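Local coordinates for uncharacterized protein (Vibrio parahaemolyticus, PDB 1ZBP), which is of unknown function but belongs to the ImpE family, and is possibly associated with bacterial type VI secretion, at residues 131-143 / 253-265. Numbering follows the deposited sequence.
Sequences QEKGFLANDTSFS and SDLQNLQVIKELA
Phe135 lays its ring obliquely against the backbone and side chain of Val260, with CE1 3.6 Å from Val260 CB, and the two face each other as a non-hydrogen-bonded pair of antiparallel strands 135-137 and 257-260. Phe135 CG stands anti to its own carbonyl carbon (chi1 -83°), which carries the ring along the buried face, where Ile170, Ile173 and Val145 also touch it. Leu258 crosses the phenylalanine side chain at about a right angle; its CD2 lies 3.9 Å from Phe135 CB and at a similar distance from the methyl of Ala137. Leu255 CD1 touches the same methyl, and Trp243 touches both leucines.

Backbone bonds join the strands. Leu136 and Gln259 form the hydrogen-bonded pair: Leu136 N reaches Gln259 O at 2.8 Å, the donor tilted 34° from the carbonyl plane, whereas the return bond from Gln259 N to Leu136 O lies in that plane. Beyond the strand end Ile261 N donates to Gly134 O, while within the type I' turn from Ala137 to Thr140 the bond from Asn138 N to Asn257 O is weak, at 3.3 Å.

The other face is more open. Leu136 CB meets Gln259 CB at 3.7 Å, and Gln259 bends away, its OE1 accepting Lys262 NZ on a lone pair. Ile261 sets CG1 3.3 Å from Gly134 O, and its side chain crosses that of Leu136 at about a right angle. Lys133 lays CE on Val260 CG2 (3.8 Å), while its NZ is 4.2 Å from Glu263 OE1, too far for a salt bridge.

Strand 257-260 thus sits between strand 173-178 and the hairpin of strands 135-137 and 140-147; the chemistry implies cohesion from backbone bonds and a mainly apolar buried face, with charge probably contributing little.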
loop_
_atom_site.group_PDB
_atom_site.type_symbol
_atom_site.label_atom_id
_atom_site.label_comp_id
_atom_site.label_asym_id
_atom_site.label_seq_id
_atom_site.Cartn_x
_atom_site.Cartn_y
_atom_site.Cartn_z
ATOM N N GLN A 131 -12.167 -16.829 -0.359
ATOM C CA GLN A 131 -12.362 -17.694 -1.503
ATOM C C GLN A 131 -10.989 -17.948 -2.108
ATOM O O GLN A 131 -10.342 -17.025 -2.593
ATOM C CB GLN A 131 -13.260 -17.013 -2.533
ATOM C CG GLN A 131 -13.427 -17.800 -3.823
ATOM C CD GLN A 131 -14.210 -17.033 -4.878
ATOM O OE1 GLN A 131 -15.385 -16.709 -4.691
ATOM N NE2 GLN A 131 -13.558 -16.740 -5.996
ATOM N N GLU A 132 -10.532 -19.192 -2.052
ATOM C CA GLU A 132 -9.242 -19.545 -2.627
ATOM C C GLU A 132 -9.355 -19.393 -4.145
ATOM O O GLU A 132 -10.352 -19.794 -4.741
ATOM C CB GLU A 132 -8.878 -20.982 -2.241
ATOM C CG GLU A 132 -8.335 -21.115 -0.825
ATOM C CD GLU A 132 -8.262 -22.550 -0.354
ATOM O OE1 GLU A 132 -7.804 -23.413 -1.141
ATOM O OE2 GLU A 132 -8.656 -22.811 0.810
ATOM N N LYS A 133 -8.339 -18.800 -4.763
ATOM C CA LYS A 133 -8.343 -18.574 -6.204
ATOM C C LYS A 133 -6.949 -18.808 -6.751
ATOM O O LYS A 133 -5.980 -18.278 -6.214
ATOM C CB LYS A 133 -8.768 -17.133 -6.511
ATOM C CG LYS A 133 -9.269 -16.899 -7.919
ATOM C CD LYS A 133 -10.637 -17.525 -8.098
ATOM C CE LYS A 133 -11.356 -16.990 -9.323
ATOM N NZ LYS A 133 -12.750 -17.549 -9.430
ATOM N N GLY A 134 -6.854 -19.600 -7.816
ATOM C CA GLY A 134 -5.565 -19.881 -8.427
ATOM C C GLY A 134 -5.151 -18.803 -9.413
ATOM O O GLY A 134 -5.976 -18.257 -10.152
ATOM N N PHE A 135 -3.856 -18.510 -9.442
ATOM C CA PHE A 135 -3.345 -17.474 -10.320
ATOM C C PHE A 135 -2.118 -17.890 -11.102
ATOM O O PHE A 135 -1.422 -18.852 -10.770
ATOM C CB PHE A 135 -2.990 -16.228 -9.506
ATOM C CG PHE A 135 -4.164 -15.345 -9.213
ATOM C CD1 PHE A 135 -4.593 -14.418 -10.154
ATOM C CD2 PHE A 135 -4.841 -15.437 -8.009
ATOM C CE1 PHE A 135 -5.670 -13.614 -9.915
ATOM C CE2 PHE A 135 -5.934 -14.625 -7.759
ATOM C CZ PHE A 135 -6.345 -13.709 -8.709
ATOM N N LEU A 136 -1.872 -17.139 -12.162
ATOM C CA LEU A 136 -0.702 -17.329 -12.998
ATOM C C LEU A 136 0.162 -16.139 -12.596
ATOM O O LEU A 136 -0.211 -14.993 -12.843
ATOM C CB LEU A 136 -1.078 -17.239 -14.474
ATOM C CG LEU A 136 -0.886 -18.522 -15.274
ATOM C CD1 LEU A 136 -1.799 -19.599 -14.745
ATOM C CD2 LEU A 136 -1.174 -18.244 -16.738
ATOM N N ALA A 137 1.289 -16.405 -11.948
ATOM C CA ALA A 137 2.168 -15.327 -11.499
ATOM C C ALA A 137 3.486 -15.358 -12.250
ATOM O O ALA A 137 4.296 -16.259 -12.065
ATOM C CB ALA A 137 2.408 -15.426 -9.996
ATOM N N ASN A 138 3.695 -14.348 -13.089
ATOM C CA ASN A 138 4.894 -14.261 -13.917
ATOM C C ASN A 138 4.882 -15.488 -14.835
ATOM O O ASN A 138 5.894 -16.182 -14.981
ATOM C CB ASN A 138 6.168 -14.262 -13.051
ATOM C CG ASN A 138 6.311 -12.999 -12.188
ATOM O OD1 ASN A 138 7.108 -12.970 -11.241
ATOM N ND2 ASN A 138 5.545 -11.953 -12.516
ATOM N N ASP A 139 3.718 -15.770 -15.423
ATOM C CA ASP A 139 3.559 -16.891 -16.349
ATOM C C ASP A 139 3.676 -18.277 -15.679
ATOM O O ASP A 139 3.703 -19.297 -16.366
ATOM C CB ASP A 139 4.600 -16.751 -17.477
ATOM C CG ASP A 139 4.230 -17.522 -18.743
ATOM O OD1 ASP A 139 5.086 -17.606 -19.659
ATOM O OD2 ASP A 139 3.093 -18.029 -18.839
ATOM N N THR A 140 3.750 -18.330 -14.350
ATOM C CA THR A 140 3.847 -19.626 -13.654
ATOM C C THR A 140 2.538 -19.918 -12.921
ATOM O O THR A 140 1.968 -19.027 -12.306
ATOM C CB THR A 140 5.014 -19.633 -12.637
ATOM O OG1 THR A 140 6.266 -19.491 -13.328
ATOM C CG2 THR A 140 5.023 -20.946 -11.849
ATOM N N SER A 141 2.059 -21.156 -12.996
ATOM C CA SER A 141 0.804 -21.502 -12.350
ATOM C C SER A 141 0.917 -21.820 -10.850
ATOM O O SER A 141 1.832 -22.512 -10.414
ATOM C CB SER A 141 0.151 -22.680 -13.072
ATOM O OG SER A 141 -1.187 -22.898 -12.600
ATOM N N PHE A 142 -0.026 -21.296 -10.072
ATOM C CA PHE A 142 -0.090 -21.493 -8.618
ATOM C C PHE A 142 -1.571 -21.719 -8.262
ATOM O O PHE A 142 -2.444 -20.999 -8.751
ATOM C CB PHE A 142 0.438 -20.242 -7.895
ATOM C CG PHE A 142 1.915 -20.013 -8.085
ATOM C CD1 PHE A 142 2.847 -20.762 -7.371
ATOM C CD2 PHE A 142 2.375 -19.085 -9.016
ATOM C CE1 PHE A 142 4.222 -20.598 -7.585
ATOM C CE2 PHE A 142 3.742 -18.916 -9.237
ATOM C CZ PHE A 142 4.674 -19.677 -8.520
ATOM N N SER A 143 -1.856 -22.698 -7.407
ATOM C CA SER A 143 -3.242 -23.007 -7.041
ATOM C C SER A 143 -3.884 -22.034 -6.059
ATOM O O SER A 143 -5.091 -22.110 -5.819
ATOM C CB SER A 143 -3.334 -24.402 -6.439
ATOM O OG SER A 143 -2.715 -24.422 -5.168
ATOM N N SER A 253 7.800 -7.028 -4.731
ATOM C CA SER A 253 8.670 -6.420 -5.729
ATOM C C SER A 253 9.070 -7.389 -6.846
ATOM O O SER A 253 9.536 -6.962 -7.900
ATOM C CB SER A 253 9.928 -5.843 -5.065
ATOM O OG SER A 253 10.789 -6.867 -4.595
ATOM N N ASP A 254 8.898 -8.688 -6.631
ATOM C CA ASP A 254 9.256 -9.645 -7.675
ATOM C C ASP A 254 8.037 -10.104 -8.431
ATOM O O ASP A 254 8.100 -11.064 -9.192
ATOM C CB ASP A 254 9.953 -10.875 -7.111
ATOM C CG ASP A 254 11.283 -10.552 -6.490
ATOM O OD1 ASP A 254 11.883 -9.516 -6.858
ATOM O OD2 ASP A 254 11.734 -11.342 -5.634
ATOM N N LEU A 255 6.917 -9.432 -8.207
ATOM C CA LEU A 255 5.686 -9.774 -8.902
ATOM C C LEU A 255 5.433 -8.728 -9.990
ATOM O O LEU A 255 5.322 -7.539 -9.690
ATOM C CB LEU A 255 4.513 -9.794 -7.917
ATOM C CG LEU A 255 3.146 -10.117 -8.524
ATOM C CD1 LEU A 255 3.135 -11.562 -9.021
ATOM C CD2 LEU A 255 2.050 -9.899 -7.492
ATOM N N GLN A 256 5.350 -9.174 -11.243
ATOM C CA GLN A 256 5.091 -8.272 -12.365
ATOM C C GLN A 256 3.629 -8.327 -12.811
ATOM O O GLN A 256 3.011 -7.285 -13.015
ATOM C CB GLN A 256 5.976 -8.593 -13.581
ATOM C CG GLN A 256 7.408 -8.085 -13.515
ATOM C CD GLN A 256 8.279 -8.914 -12.591
ATOM O OE1 GLN A 256 8.338 -10.143 -12.711
ATOM N NE2 GLN A 256 8.966 -8.245 -11.661
ATOM N N ASN A 257 3.080 -9.527 -12.973
ATOM C CA ASN A 257 1.691 -9.659 -13.404
ATOM C C ASN A 257 0.950 -10.847 -12.793
ATOM O O ASN A 257 1.540 -11.869 -12.437
ATOM C CB ASN A 257 1.591 -9.798 -14.932
ATOM C CG ASN A 257 2.892 -9.486 -15.645
ATOM O OD1 ASN A 257 3.181 -8.327 -15.970
ATOM N ND2 ASN A 257 3.697 -10.523 -15.886
ATOM N N LEU A 258 -0.356 -10.691 -12.671
ATOM C CA LEU A 258 -1.210 -11.752 -12.175
ATOM C C LEU A 258 -2.274 -11.998 -13.233
ATOM O O LEU A 258 -2.860 -11.055 -13.756
ATOM C CB LEU A 258 -1.884 -11.360 -10.861
ATOM C CG LEU A 258 -1.091 -11.556 -9.571
ATOM C CD1 LEU A 258 -1.945 -11.092 -8.395
ATOM C CD2 LEU A 258 -0.708 -13.018 -9.414
ATOM N N GLN A 259 -2.511 -13.266 -13.546
ATOM C CA GLN A 259 -3.519 -13.681 -14.525
ATOM C C GLN A 259 -4.358 -14.770 -13.856
ATOM O O GLN A 259 -3.864 -15.877 -13.646
ATOM C CB GLN A 259 -2.838 -14.244 -15.774
ATOM C CG GLN A 259 -2.988 -13.380 -17.005
ATOM C CD GLN A 259 -4.367 -13.505 -17.639
ATOM O OE1 GLN A 259 -5.332 -13.892 -16.973
ATOM N NE2 GLN A 259 -4.465 -13.172 -18.931
ATOM N N VAL A 260 -5.609 -14.452 -13.524
ATOM C CA VAL A 260 -6.511 -15.393 -12.851
ATOM C C VAL A 260 -6.797 -16.656 -13.668
ATOM O O VAL A 260 -6.900 -16.621 -14.896
ATOM C CB VAL A 260 -7.868 -14.696 -12.492
ATOM C CG1 VAL A 260 -8.689 -14.414 -13.769
ATOM C CG2 VAL A 260 -8.672 -15.554 -11.533
ATOM N N ILE A 261 -6.908 -17.781 -12.978
ATOM C CA ILE A 261 -7.195 -19.043 -13.636
ATOM C C ILE A 261 -8.715 -19.108 -13.795
ATOM O O ILE A 261 -9.427 -19.251 -12.815
ATOM C CB ILE A 261 -6.627 -20.208 -12.778
ATOM C CG1 ILE A 261 -5.106 -20.115 -12.799
ATOM C CG2 ILE A 261 -7.104 -21.576 -13.295
ATOM C CD1 ILE A 261 -4.378 -21.360 -12.315
ATOM N N LYS A 262 -9.206 -18.970 -15.026
ATOM C CA LYS A 262 -10.647 -18.978 -15.268
ATOM C C LYS A 262 -11.185 -20.393 -15.331
ATOM O O LYS A 262 -10.422 -21.351 -15.405
ATOM C CB LYS A 262 -11.026 -18.251 -16.585
ATOM C CG LYS A 262 -9.918 -17.477 -17.316
ATOM C CD LYS A 262 -9.599 -16.129 -16.684
ATOM C CE LYS A 262 -8.557 -15.341 -17.506
ATOM N NZ LYS A 262 -8.217 -13.998 -16.911
ATOM N N GLU A 263 -12.507 -20.520 -15.279
ATOM C CA GLU A 263 -13.160 -21.824 -15.384
ATOM C C GLU A 263 -14.096 -21.699 -16.583
ATOM O O GLU A 263 -15.258 -21.324 -16.436
ATOM C CB GLU A 263 -13.954 -22.141 -14.120
ATOM C CG GLU A 263 -13.285 -21.635 -12.865
ATOM C CD GLU A 263 -13.973 -22.116 -11.615
ATOM O OE1 GLU A 263 -13.927 -21.390 -10.591
ATOM O OE2 GLU A 263 -14.540 -23.233 -11.656
ATOM N N LEU A 264 -13.559 -21.996 -17.766
ATOM C CA LEU A 264 -14.298 -21.902 -19.020
ATOM C C LEU A 264 -15.725 -22.387 -18.877
ATOM O O LEU A 264 -15.980 -23.589 -18.835
ATOM C CB LEU A 264 -13.579 -22.691 -20.116
ATOM C CG LEU A 264 -12.847 -21.898 -21.204
ATOM C CD1 LEU A 264 -12.071 -20.745 -20.598
ATOM C CD2 LEU A 264 -11.938 -22.839 -21.966
ATOM N N ALA A 265 -16.632 -21.422 -18.788
ATOM C CA ALA A 265 -18.066 -21.630 -18.644
ATOM C C ALA A 265 -18.552 -20.385 -17.930
ATOM O O ALA A 265 -19.732 -20.054 -17.983
ATOM C CB ALA A 265 -18.371 -22.861 -17.812
#